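Local coordinates for DUF2442 domain-containing protein (Nitrosomonas europaea, PDB 2AUW) that is of unknown function but may bind DNA, pairing a DUF2442 alpha-beta region with a helical part that resembles a helix-turn-helix domain, at residues B[6-11]-B[125-130]; B[34-39]-B[80-85]; B[75-80]-B[91-96]; B[96-101]-B[139-144]. All blocks are in the same frame, centred on the assembly; numbering follows the deposited sequence. Where two conformers were deposited one is given.

How the contacts relate
Starting from the N terminus, the loop at 6-11 meets the turn at 125-130, so contact 1 closes the longest loop and ties the entry to strand 11-16 to the end of helix 117-124. Contacts 2 and 3 both lie within that loop. Contact 2, inside the alpha-beta part, sets strand 31-35 and the start of helix 37-42 against helix 76-86; contact 3 joins helix 76-86 to helix 92-101. These two cross along the chain and share Tyr80, whose ring also meets Phe7 of contact 1. Contact 4 follows contact 3 in series, sharing Gly96, and crosses contact 1; it stays within the helical part. Contacts 1 and 3 thus link the two parts.

Contact 1 (B[6-11]-B[125-130]); sequences YFFPKL and TAHKII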
loop_
_atom_site.group_PDB
_atom_site.type_symbol
_atom_site.label_atom_id
_atom_site.label_comp_id
_atom_site.label_asym_id
_atom_site.label_seq_id
_atom_site.Cartn_x
_atom_site.Cartn_y
_atom_site.Cartn_z
ATOM N N TYR B 6 -1.135 9.122 -3.979
ATOM C CA TYR B 6 -1.854 8.033 -4.626
ATOM C C TYR B 6 -3.259 8.596 -4.770
ATOM O O TYR B 6 -3.799 9.129 -3.811
ATOM C CB TYR B 6 -1.910 6.767 -3.761
ATOM C CG TYR B 6 -2.681 5.620 -4.415
ATOM C CD1 TYR B 6 -2.308 5.146 -5.660
ATOM C CD2 TYR B 6 -3.765 5.019 -3.774
ATOM C CE1 TYR B 6 -3.005 4.110 -6.278
ATOM C CE2 TYR B 6 -4.475 3.963 -4.382
ATOM C CZ TYR B 6 -4.072 3.522 -5.644
ATOM O OH TYR B 6 -4.718 2.492 -6.293
ATOM N N PHE B 7 -3.796 8.498 -5.976
ATOM C CA PHE B 7 -5.192 8.785 -6.298
ATOM C C PHE B 7 -5.835 7.510 -6.861
ATOM O O PHE B 7 -5.468 6.968 -7.936
ATOM C CB PHE B 7 -5.301 10.001 -7.252
ATOM C CG PHE B 7 -6.724 10.372 -7.634
ATOM C CD1 PHE B 7 -7.581 10.998 -6.724
ATOM C CD2 PHE B 7 -7.192 10.116 -8.925
ATOM C CE1 PHE B 7 -8.912 11.326 -7.092
ATOM C CE2 PHE B 7 -8.513 10.455 -9.305
ATOM C CZ PHE B 7 -9.371 11.066 -8.375
ATOM N N PHE B 8 -6.777 7.004 -6.097
ATOM C CA PHE B 8 -7.365 5.697 -6.381
ATOM C C PHE B 8 -8.209 5.692 -7.695
ATOM O O PHE B 8 -7.930 4.907 -8.599
ATOM C CB PHE B 8 -8.133 5.153 -5.149
ATOM C CG PHE B 8 -8.957 3.910 -5.459
ATOM C CD1 PHE B 8 -8.341 2.652 -5.529
ATOM C CD2 PHE B 8 -10.320 4.011 -5.746
ATOM C CE1 PHE B 8 -9.082 1.496 -5.858
ATOM C CE2 PHE B 8 -11.078 2.880 -6.069
ATOM C CZ PHE B 8 -10.457 1.605 -6.120
ATOM N N PRO B 9 -9.184 6.604 -7.841
ATOM C CA PRO B 9 -10.020 6.519 -9.071
ATOM C C PRO B 9 -9.264 6.684 -10.398
ATOM O O PRO B 9 -8.290 7.455 -10.500
ATOM C CB PRO B 9 -11.020 7.683 -8.897
ATOM C CG PRO B 9 -11.018 7.962 -7.443
ATOM C CD PRO B 9 -9.606 7.733 -6.995
ATOM N N LYS B 10 -9.695 5.942 -11.417
ATOM C CA LYS B 10 -9.158 6.105 -12.765
ATOM C C LYS B 10 -10.228 6.789 -13.600
ATOM O O LYS B 10 -11.395 6.466 -13.477
ATOM C CB LYS B 10 -8.840 4.740 -13.414
ATOM C CG LYS B 10 -7.737 3.957 -12.702
ATOM C CD LYS B 10 -7.837 2.453 -13.045
ATOM C CE LYS B 10 -7.144 1.585 -12.001
ATOM N NZ LYS B 10 -5.701 1.337 -12.318
ATOM N N LEU B 11 -9.817 7.756 -14.399
ATOM C CA LEU B 11 -10.709 8.423 -15.340
ATOM C C LEU B 11 -10.865 7.518 -16.545
ATOM O O LEU B 11 -9.909 7.284 -17.290
ATOM C CB LEU B 11 -10.127 9.779 -15.778
ATOM C CG LEU B 11 -10.950 10.580 -16.789
ATOM C CD1 LEU B 11 -12.365 10.890 -16.218
ATOM C CD2 LEU B 11 -10.243 11.839 -17.256
ATOM N N THR B 125 -6.799 9.452 -0.355
ATOM C CA THR B 125 -6.489 8.927 -1.687
ATOM C C THR B 125 -7.762 8.768 -2.552
ATOM O O THR B 125 -7.700 8.228 -3.644
ATOM C CB THR B 125 -5.779 7.605 -1.579
ATOM O OG1 THR B 125 -6.638 6.670 -0.907
ATOM C CG2 THR B 125 -4.460 7.767 -0.812
ATOM N N ALA B 126 -8.907 9.224 -2.029
ATOM C CA ALA B 126 -10.218 9.161 -2.735
ATOM C C ALA B 126 -10.669 7.714 -2.968
ATOM O O ALA B 126 -11.346 7.417 -3.951
ATOM C CB ALA B 126 -10.196 9.971 -4.071
ATOM N N HIS B 127 -10.247 6.826 -2.073
ATOM C CA HIS B 127 -10.613 5.397 -2.129
ATOM C C HIS B 127 -11.984 5.207 -1.463
ATOM O O HIS B 127 -12.673 4.236 -1.754
ATOM C CB HIS B 127 -9.510 4.546 -1.459
ATOM C CG HIS B 127 -9.459 3.100 -1.914
ATOM N ND1 HIS B 127 -10.548 2.430 -2.442
ATOM C CD2 HIS B 127 -8.450 2.191 -1.877
ATOM C CE1 HIS B 127 -10.206 1.179 -2.729
ATOM N NE2 HIS B 127 -8.933 1.012 -2.407
ATOM N N LYS B 128 -12.338 6.127 -0.563
ATOM C CA LYS B 128 -13.648 6.161 0.082
ATOM C C LYS B 128 -14.190 7.588 0.109
ATOM O O LYS B 128 -13.465 8.551 0.392
ATOM C CB LYS B 128 -13.576 5.621 1.514
ATOM C CG LYS B 128 -13.364 4.141 1.584
ATOM C CD LYS B 128 -13.701 3.570 2.961
ATOM C CE LYS B 128 -13.867 2.051 2.878
ATOM N NZ LYS B 128 -13.809 1.405 4.234
ATOM N N ILE B 129 -15.476 7.741 -0.162
ATOM C CA ILE B 129 -16.045 9.094 -0.074
ATOM C C ILE B 129 -16.034 9.565 1.375
ATOM O O ILE B 129 -16.212 8.780 2.314
ATOM C CB ILE B 129 -17.452 9.236 -0.731
ATOM C CG1 ILE B 129 -18.522 8.671 0.173
ATOM C CG2 ILE B 129 -17.511 8.670 -2.141
ATOM C CD1 ILE B 129 -19.136 9.780 0.988
ATOM N N ILE B 130 -15.798 10.850 1.558
ATOM C CA ILE B 130 -15.629 11.422 2.888
ATOM C C ILE B 130 -16.980 11.897 3.450
ATOM O O ILE B 130 -17.610 12.818 2.875
ATOM C CB ILE B 130 -14.607 12.571 2.845
ATOM C CG1 ILE B 130 -13.266 12.073 2.275
ATOM C CG2 ILE B 130 -14.433 13.179 4.249
ATOM C CD1 ILE B 130 -12.234 13.186 2.010
#
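Thr125, the first residue to leave helix 117-124, meets the N-terminal loop mainly through its backbone. Its carbonyl O accepts from Phe8 N at 2.9 Å, with a nearly straight N-H...O angle of 170°, while Thr125 CA makes a CA-H...O contact of 3.4 Å with Tyr6 O. The threonine's CB rests obliquely against the Tyr6 ring, and its OG1 turns back to Ser121 O in the preceding helical turn. Ala126 is the C-prime residue of a Schellman motif, and its positive phi fits the reversal that ends the helix. Its methyl CB reaches both Phe7 CE1, at 3.6 Å, and Pro9 CD, at 3.7 Å; the same Pro9 CD lies over the centre of the Phe7 ring, so methyl, proline and phenyl form one apolar cluster. Next comes His127, whose CG stands anti to its backbone N (chi1 -157°) and brings the imidazole face-to-face onto the Phe8 ring, centroids 3.6 Å apart and planes only 10° from parallel. The closest atoms of the stack are Phe8 CE1 and His127 CE1, 3.3 Å apart; the imidazole also stacks with Tyr122 of helix 117-124. The chemistry is thus divided: one nearly straight backbone hydrogen bond fixes the loop against the helix end, and flat and apolar groups supply the rest, without any charge pair between the two segments.

Contact 2 (B[34-39]-B[80-85]); sequences VDVGDI and YAWAKE
Val34, near the end of strand 31-35, passes helix 76-86 so closely that its CA lies 4.7 Å from that of Ala83, and no hydrogen bond links the two segments. The branch that enters the helix surface is CG2: anti to the valine's own N, it settles 3.6 Å from Ala83 N and 3.8 Å from Trp82 CB. Beside it, Val34 CB meets the methyl CB of Ala83 at 3.9 Å, a side chain small enough to let strand and helix approach. Trp82 then carries the contact beyond the strand. With CG anti to its carbonyl carbon (chi1 -55°), the indole extends toward the start of helix 37-42, where Val36 CG1 lies at the ring's edge, 4.1 Å from Trp82 CZ3. Ile39 CG2 approaches the same CZ3 atom obliquely, so two branched side chains converge on one corner of the ring. Phe74 adds an edge-to-face contact to this indole. In one of its two deposited conformers, Asp35 OD1 accepts from Gly37 N at 2.8 Å, which fits an Asx turn. Helix 76-86 thus packs on an edge strand of the three-stranded antiparallel sheet through Ala83 and the base of Trp82, the alpha-beta layering of this DUF2442 region.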
loop_
_atom_site.group_PDB
_atom_site.type_symbol
_atom_site.label_atom_id
_atom_site.label_comp_id
_atom_site.label_asym_id
_atom_site.label_seq_id
_atom_site.Cartn_x
_atom_site.Cartn_y
_atom_site.Cartn_z
ATOM N N VAL B 34 -19.196 18.172 -14.095
ATOM C CA VAL B 34 -18.379 19.218 -13.474
ATOM C C VAL B 34 -18.256 20.393 -14.437
ATOM O O VAL B 34 -18.020 20.205 -15.650
ATOM C CB VAL B 34 -16.972 18.664 -13.129
ATOM C CG1 VAL B 34 -16.245 18.197 -14.380
ATOM C CG2 VAL B 34 -16.122 19.722 -12.319
ATOM N N ASP B 35 -18.381 21.597 -13.893
ATOM C CA ASP B 35 -18.199 22.815 -14.693
ATOM C C ASP B 35 -16.742 23.233 -14.601
ATOM O O ASP B 35 -16.157 23.266 -13.497
ATOM C CB ASP B 35 -19.099 23.921 -14.153
ATOM C CG ASP B 35 -19.286 25.056 -15.144
ATOM O OD1 ASP B 35 -18.320 25.764 -15.444
ATOM O OD2 ASP B 35 -20.411 25.225 -15.625
ATOM N N VAL B 36 -16.140 23.525 -15.752
ATOM C CA VAL B 36 -14.759 24.008 -15.792
ATOM C C VAL B 36 -14.659 25.432 -16.375
ATOM O O VAL B 36 -13.571 25.888 -16.646
ATOM C CB VAL B 36 -13.781 23.066 -16.550
ATOM C CG1 VAL B 36 -13.587 21.757 -15.781
ATOM C CG2 VAL B 36 -14.282 22.793 -18.007
ATOM N N GLY B 37 -15.798 26.082 -16.583
ATOM C CA GLY B 37 -15.854 27.414 -17.221
ATOM C C GLY B 37 -15.102 28.478 -16.431
ATOM O O GLY B 37 -14.349 29.273 -16.998
ATOM N N ASP B 38 -15.313 28.475 -15.124
ATOM C CA ASP B 38 -14.669 29.425 -14.207
ATOM C C ASP B 38 -13.130 29.304 -14.232
ATOM O O ASP B 38 -12.419 30.314 -14.341
ATOM C CB ASP B 38 -15.212 29.233 -12.776
ATOM C CG ASP B 38 -16.636 29.784 -12.582
ATOM O OD1 ASP B 38 -17.119 30.575 -13.420
ATOM O OD2 ASP B 38 -17.274 29.447 -11.544
ATOM N N ILE B 39 -12.605 28.079 -14.142
ATOM C CA ILE B 39 -11.156 27.876 -14.176
ATOM C C ILE B 39 -10.551 28.229 -15.536
ATOM O O ILE B 39 -9.506 28.891 -15.590
ATOM C CB ILE B 39 -10.677 26.455 -13.665
ATOM C CG1 ILE B 39 -9.151 26.345 -13.698
ATOM C CG2 ILE B 39 -11.214 25.374 -14.550
ATOM C CD1 ILE B 39 -8.391 27.278 -12.768
ATOM N N TYR B 80 -11.676 15.397 -10.507
ATOM C CA TYR B 80 -12.500 14.631 -9.563
ATOM C C TYR B 80 -12.900 15.471 -8.329
ATOM O O TYR B 80 -14.089 15.549 -7.955
ATOM C CB TYR B 80 -11.733 13.351 -9.178
ATOM C CG TYR B 80 -12.525 12.343 -8.428
ATOM C CD1 TYR B 80 -13.283 11.363 -9.114
ATOM C CD2 TYR B 80 -12.510 12.318 -7.043
ATOM C CE1 TYR B 80 -14.002 10.406 -8.423
ATOM C CE2 TYR B 80 -13.249 11.371 -6.338
ATOM C CZ TYR B 80 -13.989 10.419 -7.044
ATOM O OH TYR B 80 -14.680 9.492 -6.311
ATOM N N ALA B 81 -11.904 16.103 -7.696
ATOM C CA ALA B 81 -12.153 16.995 -6.546
ATOM C C ALA B 81 -13.177 18.101 -6.853
ATOM O O ALA B 81 -14.077 18.362 -6.028
ATOM C CB ALA B 81 -10.854 17.621 -6.067
ATOM N N TRP B 82 -13.039 18.732 -8.016
ATOM C CA TRP B 82 -13.957 19.840 -8.396
ATOM C C TRP B 82 -15.360 19.310 -8.579
ATOM O O TRP B 82 -16.332 19.978 -8.217
ATOM C CB TRP B 82 -13.530 20.519 -9.696
ATOM C CG TRP B 82 -12.133 21.017 -9.689
ATOM C CD1 TRP B 82 -11.375 21.268 -8.584
ATOM C CD2 TRP B 82 -11.319 21.325 -10.819
ATOM N NE1 TRP B 82 -10.126 21.698 -8.953
ATOM C CE2 TRP B 82 -10.061 21.741 -10.317
ATOM C CE3 TRP B 82 -11.514 21.285 -12.212
ATOM C CZ2 TRP B 82 -9.006 22.108 -11.157
ATOM C CZ3 TRP B 82 -10.476 21.667 -13.038
ATOM C CH2 TRP B 82 -9.222 22.061 -12.498
ATOM N N ALA B 83 -15.462 18.090 -9.122
ATOM C CA ALA B 83 -16.768 17.494 -9.359
ATOM C C ALA B 83 -17.446 17.271 -8.017
ATOM O O ALA B 83 -18.649 17.579 -7.839
ATOM C CB ALA B 83 -16.625 16.162 -10.138
ATOM N N LYS B 84 -16.687 16.732 -7.053
ATOM C CA LYS B 84 -17.239 16.516 -5.691
ATOM C C LYS B 84 -17.660 17.841 -5.023
ATOM O O LYS B 84 -18.788 17.987 -4.504
ATOM C CB LYS B 84 -16.243 15.765 -4.801
ATOM C CG LYS B 84 -16.030 14.288 -5.211
ATOM C CD LYS B 84 -17.370 13.607 -5.498
ATOM C CE LYS B 84 -17.205 12.172 -5.987
ATOM N NZ LYS B 84 -17.166 11.326 -4.794
ATOM N N GLU B 85 -16.746 18.804 -5.044
ATOM C CA GLU B 85 -16.964 20.119 -4.432
ATOM C C GLU B 85 -18.188 20.834 -5.033
ATOM O O GLU B 85 -19.063 21.346 -4.300
ATOM C CB GLU B 85 -15.678 20.934 -4.562
ATOM C CG GLU B 85 -14.536 20.387 -3.665
ATOM C CD GLU B 85 -13.178 20.937 -4.031
ATOM O OE1 GLU B 85 -13.152 21.942 -4.780
ATOM O OE2 GLU B 85 -12.133 20.394 -3.570
#

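Contact 3 (B[75-80]-B[91-96]); sequences GRDNVY and SHEMFG
The imidazole of His92 points its edge at helix 76-86, with Asp77 O in the ring plane and 3.3 Å from His92 CE1. This is a near-perpendicular packing of two successive helices, 76-86 and 92-101: the axes of the two short segments approach to 10.6 Å at an angle of 100°. The histidine's CG lies between its backbone N and carbonyl carbon (chi1 74°), which turns the ring edge to that carbonyl. Glu93 CG, from the neighbouring residue, lies over one imidazole face toward the rim. His92 ND1, in turn, comes to the edge of the Tyr80 ring, 4.2 Å from Tyr80 CD2; the phenol's hydroxyl is directed away to Glu30. Phe7 packs against both His92 and Tyr80, joining the N-terminal loop to the crossing. Polar groups occupy the other part of the interface. Two carboxylate oxygens, Asp77 OD2 and Glu93 OE2, stand 4.4 Å apart and probably repel each other somewhat, but a water mediates between them. An alanine in place of Glu93 would probably leave this water without one of its acceptors and uncover the imidazole face beneath CG. The water donates to Asp77 OD2 and, at 2.7 Å, to Glu93 OE2, and is hydrogen-bonded to His92 NE2 at 2.9 Å.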
loop_
_atom_site.group_PDB
_atom_site.type_symbol
_atom_site.label_atom_id
_atom_site.label_comp_id
_atom_site.label_asym_id
_atom_site.label_seq_id
_atom_site.Cartn_x
_atom_site.Cartn_y
_atom_site.Cartn_z
ATOM N N GLY B 75 -5.328 17.883 -14.389
ATOM C CA GLY B 75 -5.079 16.569 -13.767
ATOM C C GLY B 75 -6.383 15.882 -13.383
ATOM O O GLY B 75 -7.323 16.544 -12.914
ATOM N N ARG B 76 -6.468 14.561 -13.604
ATOM C CA ARG B 76 -7.735 13.853 -13.310
ATOM C C ARG B 76 -8.115 13.989 -11.831
ATOM O O ARG B 76 -9.288 14.124 -11.508
ATOM C CB ARG B 76 -7.702 12.371 -13.754
ATOM C CG ARG B 76 -6.764 11.511 -12.950
ATOM C CD ARG B 76 -6.819 10.105 -13.462
ATOM N NE ARG B 76 -6.616 9.079 -12.430
ATOM C CZ ARG B 76 -5.430 8.716 -11.935
ATOM N NH1 ARG B 76 -5.356 7.751 -11.010
ATOM N NH2 ARG B 76 -4.321 9.327 -12.343
ATOM N N ASP B 77 -7.117 14.045 -10.947
ATOM C CA ASP B 77 -7.387 14.127 -9.516
ATOM C C ASP B 77 -8.052 15.462 -9.157
ATOM O O ASP B 77 -8.970 15.496 -8.326
ATOM C CB ASP B 77 -6.123 13.855 -8.669
ATOM C CG ASP B 77 -4.942 14.790 -9.012
ATOM O OD1 ASP B 77 -4.722 15.107 -10.198
ATOM O OD2 ASP B 77 -4.252 15.232 -8.071
ATOM N N ASN B 78 -7.552 16.560 -9.731
ATOM C CA ASN B 78 -8.188 17.873 -9.508
ATOM C C ASN B 78 -9.602 17.879 -10.077
ATOM O O ASN B 78 -10.520 18.369 -9.448
ATOM C CB ASN B 78 -7.362 18.998 -10.151
ATOM C CG ASN B 78 -5.908 18.948 -9.730
ATOM O OD1 ASN B 78 -5.592 18.836 -8.551
ATOM N ND2 ASN B 78 -5.021 18.953 -10.705
ATOM N N VAL B 79 -9.776 17.333 -11.282
ATOM C CA VAL B 79 -11.133 17.315 -11.889
ATOM C C VAL B 79 -12.119 16.555 -11.018
ATOM O O VAL B 79 -13.233 17.010 -10.775
ATOM C CB VAL B 79 -11.145 16.765 -13.329
ATOM C CG1 VAL B 79 -12.609 16.621 -13.795
ATOM C CG2 VAL B 79 -10.382 17.734 -14.251
ATOM N N TYR B 80 -11.676 15.397 -10.507
ATOM C CA TYR B 80 -12.500 14.631 -9.563
ATOM C C TYR B 80 -12.900 15.471 -8.329
ATOM O O TYR B 80 -14.089 15.549 -7.955
ATOM C CB TYR B 80 -11.733 13.351 -9.178
ATOM C CG TYR B 80 -12.525 12.343 -8.428
ATOM C CD1 TYR B 80 -13.283 11.363 -9.114
ATOM C CD2 TYR B 80 -12.510 12.318 -7.043
ATOM C CE1 TYR B 80 -14.002 10.406 -8.423
ATOM C CE2 TYR B 80 -13.249 11.371 -6.338
ATOM C CZ TYR B 80 -13.989 10.419 -7.044
ATOM O OH TYR B 80 -14.680 9.492 -6.311
ATOM N N SER B 91 -14.229 16.902 -0.804
ATOM C CA SER B 91 -13.258 16.251 -1.669
ATOM C C SER B 91 -12.070 15.734 -0.875
ATOM O O SER B 91 -11.777 16.204 0.239
ATOM C CB SER B 91 -12.741 17.197 -2.784
ATOM O OG SER B 91 -12.094 18.302 -2.136
ATOM N N HIS B 92 -11.361 14.783 -1.481
ATOM C CA HIS B 92 -10.070 14.337 -0.950
ATOM C C HIS B 92 -9.021 15.471 -0.868
ATOM O O HIS B 92 -8.128 15.414 -0.023
ATOM C CB HIS B 92 -9.523 13.180 -1.807
ATOM C CG HIS B 92 -8.992 13.617 -3.131
ATOM N ND1 HIS B 92 -9.810 13.932 -4.191
ATOM C CD2 HIS B 92 -7.719 13.788 -3.570
ATOM C CE1 HIS B 92 -9.067 14.292 -5.224
ATOM N NE2 HIS B 92 -7.792 14.213 -4.870
ATOM N N GLU B 93 -9.128 16.469 -1.749
ATOM C CA GLU B 93 -8.246 17.660 -1.698
ATOM C C GLU B 93 -8.508 18.545 -0.498
ATOM O O GLU B 93 -7.568 18.998 0.136
ATOM C CB GLU B 93 -8.326 18.479 -2.988
ATOM C CG GLU B 93 -7.724 17.752 -4.165
ATOM C CD GLU B 93 -7.627 18.602 -5.421
ATOM O OE1 GLU B 93 -8.094 19.748 -5.445
ATOM O OE2 GLU B 93 -7.080 18.104 -6.398
HETATM N N MSE B 94 -9.772 18.764 -0.158
HETATM C CA MSE B 94 -10.120 19.501 1.064
HETATM C C MSE B 94 -9.518 18.800 2.284
HETATM O O MSE B 94 -8.932 19.435 3.174
HETATM C CB MSE B 94 -11.653 19.620 1.190
HETATM C CG MSE B 94 -12.255 20.668 0.262
HETATM SE SE MSE B 94 -14.170 20.480 0.147
HETATM C CE MSE B 94 -14.646 20.900 1.998
ATOM N N PHE B 95 -9.623 17.475 2.295
ATOM C CA PHE B 95 -9.102 16.643 3.372
ATOM C C PHE B 95 -7.567 16.677 3.406
ATOM O O PHE B 95 -6.960 16.858 4.478
ATOM C CB PHE B 95 -9.610 15.196 3.208
ATOM C CG PHE B 95 -9.263 14.287 4.365
ATOM C CD1 PHE B 95 -10.016 14.329 5.550
ATOM C CD2 PHE B 95 -8.192 13.392 4.274
ATOM C CE1 PHE B 95 -9.724 13.502 6.648
ATOM C CE2 PHE B 95 -7.873 12.542 5.367
ATOM C CZ PHE B 95 -8.657 12.597 6.559
ATOM N N GLY B 96 -6.945 16.496 2.249
ATOM C CA GLY B 96 -5.478 16.601 2.128
ATOM C C GLY B 96 -4.935 17.981 2.500
ATOM O O GLY B 96 -3.891 18.083 3.159
HETATM O O HOH W 1 -5.651 15.794 -6.084
#

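Contact 4 (B[96-101]-B[139-144]); sequences GDWMHR and LGWEAT
Trp98 and Trp141 both hold CG anti to the backbone N (chi1 169° and 179°), which carries their indoles in between helices 92-101 and 132-144. These run nearly parallel, the axes of the two short segments crossing at 20°, within a helical part whose helices 106-113 and 117-124 resemble a helix-turn-helix. The edge of Trp98 faces the Trp141 ring in an offset edge-to-face pair, six-membered centroids 5.8 Å apart; Trp98 also packs on Ala109 and Leu113. Glu142 CG sits at the Trp98 edge, 3.5 Å from Trp98 NE1. The glutamate's extended chain then presents its carboxylate to Arg101 in a side-on, two-nitrogen salt bridge. Arg101 NH1 reaches Glu142 OE1 at 2.9 Å, from above the carboxylate plane, while Glu142 OE2 also accepts from Asn102 ND2. Replacing Glu142 by a leucine is likely to strand the arginine's charge and deprive Asn102 of this acceptor. The shorter bond runs from Arg101 NE to the syn side of Glu142 OE2, at 2.7 Å.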
loop_
_atom_site.group_PDB
_atom_site.type_symbol
_atom_site.label_atom_id
_atom_site.label_comp_id
_atom_site.label_asym_id
_atom_site.label_seq_id
_atom_site.Cartn_x
_atom_site.Cartn_y
_atom_site.Cartn_z
ATOM N N GLY B 96 -6.945 16.496 2.249
ATOM C CA GLY B 96 -5.478 16.601 2.128
ATOM C C GLY B 96 -4.935 17.981 2.500
ATOM O O GLY B 96 -3.891 18.083 3.159
ATOM N N ASP B 97 -5.647 19.035 2.117
ATOM C CA ASP B 97 -5.296 20.415 2.502
ATOM C C ASP B 97 -5.356 20.594 4.024
ATOM O O ASP B 97 -4.468 21.217 4.610
ATOM C CB ASP B 97 -6.247 21.419 1.851
ATOM C CG ASP B 97 -5.990 21.613 0.354
ATOM O OD1 ASP B 97 -5.028 21.037 -0.196
ATOM O OD2 ASP B 97 -6.765 22.358 -0.268
ATOM N N TRP B 98 -6.394 20.038 4.662
ATOM C CA TRP B 98 -6.491 20.034 6.121
ATOM C C TRP B 98 -5.309 19.334 6.793
ATOM O O TRP B 98 -4.774 19.842 7.776
ATOM C CB TRP B 98 -7.839 19.445 6.588
ATOM C CG TRP B 98 -7.919 19.160 8.057
ATOM C CD1 TRP B 98 -8.251 20.034 9.059
ATOM C CD2 TRP B 98 -7.714 17.887 8.684
ATOM N NE1 TRP B 98 -8.226 19.381 10.280
ATOM C CE2 TRP B 98 -7.905 18.065 10.071
ATOM C CE3 TRP B 98 -7.380 16.608 8.196
ATOM C CZ2 TRP B 98 -7.774 17.015 10.984
ATOM C CZ3 TRP B 98 -7.235 15.553 9.114
ATOM C CH2 TRP B 98 -7.423 15.779 10.489
HETATM N N MSE B 99 -4.892 18.184 6.265
HETATM C CA MSE B 99 -3.690 17.511 6.768
HETATM C C MSE B 99 -2.427 18.372 6.570
HETATM O O MSE B 99 -1.639 18.592 7.514
HETATM C CB MSE B 99 -3.495 16.155 6.081
HETATM C CG MSE B 99 -4.563 15.086 6.436
HETATM SE SE MSE B 99 -4.148 13.392 5.529
HETATM C CE MSE B 99 -3.644 14.119 3.896
ATOM N N HIS B 100 -2.256 18.856 5.348
ATOM C CA HIS B 100 -1.096 19.659 4.994
ATOM C C HIS B 100 -0.948 20.908 5.873
ATOM O O HIS B 100 0.107 21.117 6.500
ATOM C CB HIS B 100 -1.075 20.020 3.504
ATOM C CG HIS B 100 0.253 20.565 3.063
ATOM N ND1 HIS B 100 0.484 21.913 2.888
ATOM C CD2 HIS B 100 1.438 19.948 2.833
ATOM C CE1 HIS B 100 1.748 22.102 2.538
ATOM N NE2 HIS B 100 2.350 20.927 2.507
ATOM N N ARG B 101 -1.997 21.712 5.957
ATOM C CA ARG B 101 -1.912 22.977 6.679
ATOM C C ARG B 101 -1.757 22.755 8.184
ATOM O O ARG B 101 -1.372 23.678 8.922
ATOM C CB ARG B 101 -3.115 23.864 6.385
ATOM C CG ARG B 101 -4.460 23.315 6.868
ATOM C CD ARG B 101 -5.571 24.246 6.427
ATOM N NE ARG B 101 -6.866 23.873 6.981
ATOM C CZ ARG B 101 -7.928 23.558 6.255
ATOM N NH1 ARG B 101 -9.056 23.234 6.853
ATOM N NH2 ARG B 101 -7.861 23.585 4.938
ATOM N N LEU B 139 -12.736 20.205 10.922
ATOM C CA LEU B 139 -12.908 21.617 11.255
ATOM C C LEU B 139 -13.005 21.855 12.770
ATOM O O LEU B 139 -12.449 22.822 13.287
ATOM C CB LEU B 139 -14.114 22.224 10.510
ATOM C CG LEU B 139 -14.001 22.261 8.981
ATOM C CD1 LEU B 139 -15.258 22.844 8.338
ATOM C CD2 LEU B 139 -12.757 23.008 8.537
ATOM N N GLY B 140 -13.674 20.959 13.485
ATOM C CA GLY B 140 -13.757 21.042 14.938
ATOM C C GLY B 140 -12.419 20.850 15.616
ATOM O O GLY B 140 -12.096 21.558 16.576
ATOM N N TRP B 141 -11.639 19.888 15.122
ATOM C CA TRP B 141 -10.301 19.684 15.644
ATOM C C TRP B 141 -9.450 20.936 15.407
ATOM O O TRP B 141 -8.711 21.372 16.290
ATOM C CB TRP B 141 -9.647 18.461 15.017
ATOM C CG TRP B 141 -8.250 18.221 15.525
ATOM C CD1 TRP B 141 -7.881 17.481 16.615
ATOM C CD2 TRP B 141 -7.039 18.718 14.941
ATOM N NE1 TRP B 141 -6.505 17.511 16.765
ATOM C CE2 TRP B 141 -5.965 18.253 15.742
ATOM C CE3 TRP B 141 -6.758 19.529 13.822
ATOM C CZ2 TRP B 141 -4.618 18.552 15.449
ATOM C CZ3 TRP B 141 -5.422 19.834 13.535
ATOM C CH2 TRP B 141 -4.364 19.341 14.358
ATOM N N GLU B 142 -9.557 21.516 14.220
ATOM C CA GLU B 142 -8.827 22.761 13.908
ATOM C C GLU B 142 -9.204 23.925 14.809
ATOM O O GLU B 142 -8.364 24.774 15.112
ATOM C CB GLU B 142 -9.063 23.173 12.460
ATOM C CG GLU B 142 -8.049 22.638 11.515
ATOM C CD GLU B 142 -8.059 23.376 10.198
ATOM O OE1 GLU B 142 -9.152 23.703 9.698
ATOM O OE2 GLU B 142 -6.964 23.602 9.654
ATOM N N ALA B 143 -10.464 23.965 15.230
ATOM C CA ALA B 143 -10.990 25.051 16.053
ATOM C C ALA B 143 -10.567 24.964 17.511
ATOM O O ALA B 143 -10.588 25.959 18.224
ATOM C CB ALA B 143 -12.497 25.084 15.973
ATOM N N THR B 144 -10.198 23.767 17.952
ATOM C CA THR B 144 -9.900 23.509 19.359
ATOM C C THR B 144 -8.429 23.123 19.513
ATOM O O THR B 144 -7.828 23.397 20.546
ATOM C CB THR B 144 -10.749 22.347 19.894
ATOM O OG1 THR B 144 -10.597 21.224 19.014
ATOM C CG2 THR B 144 -12.221 22.744 19.955
#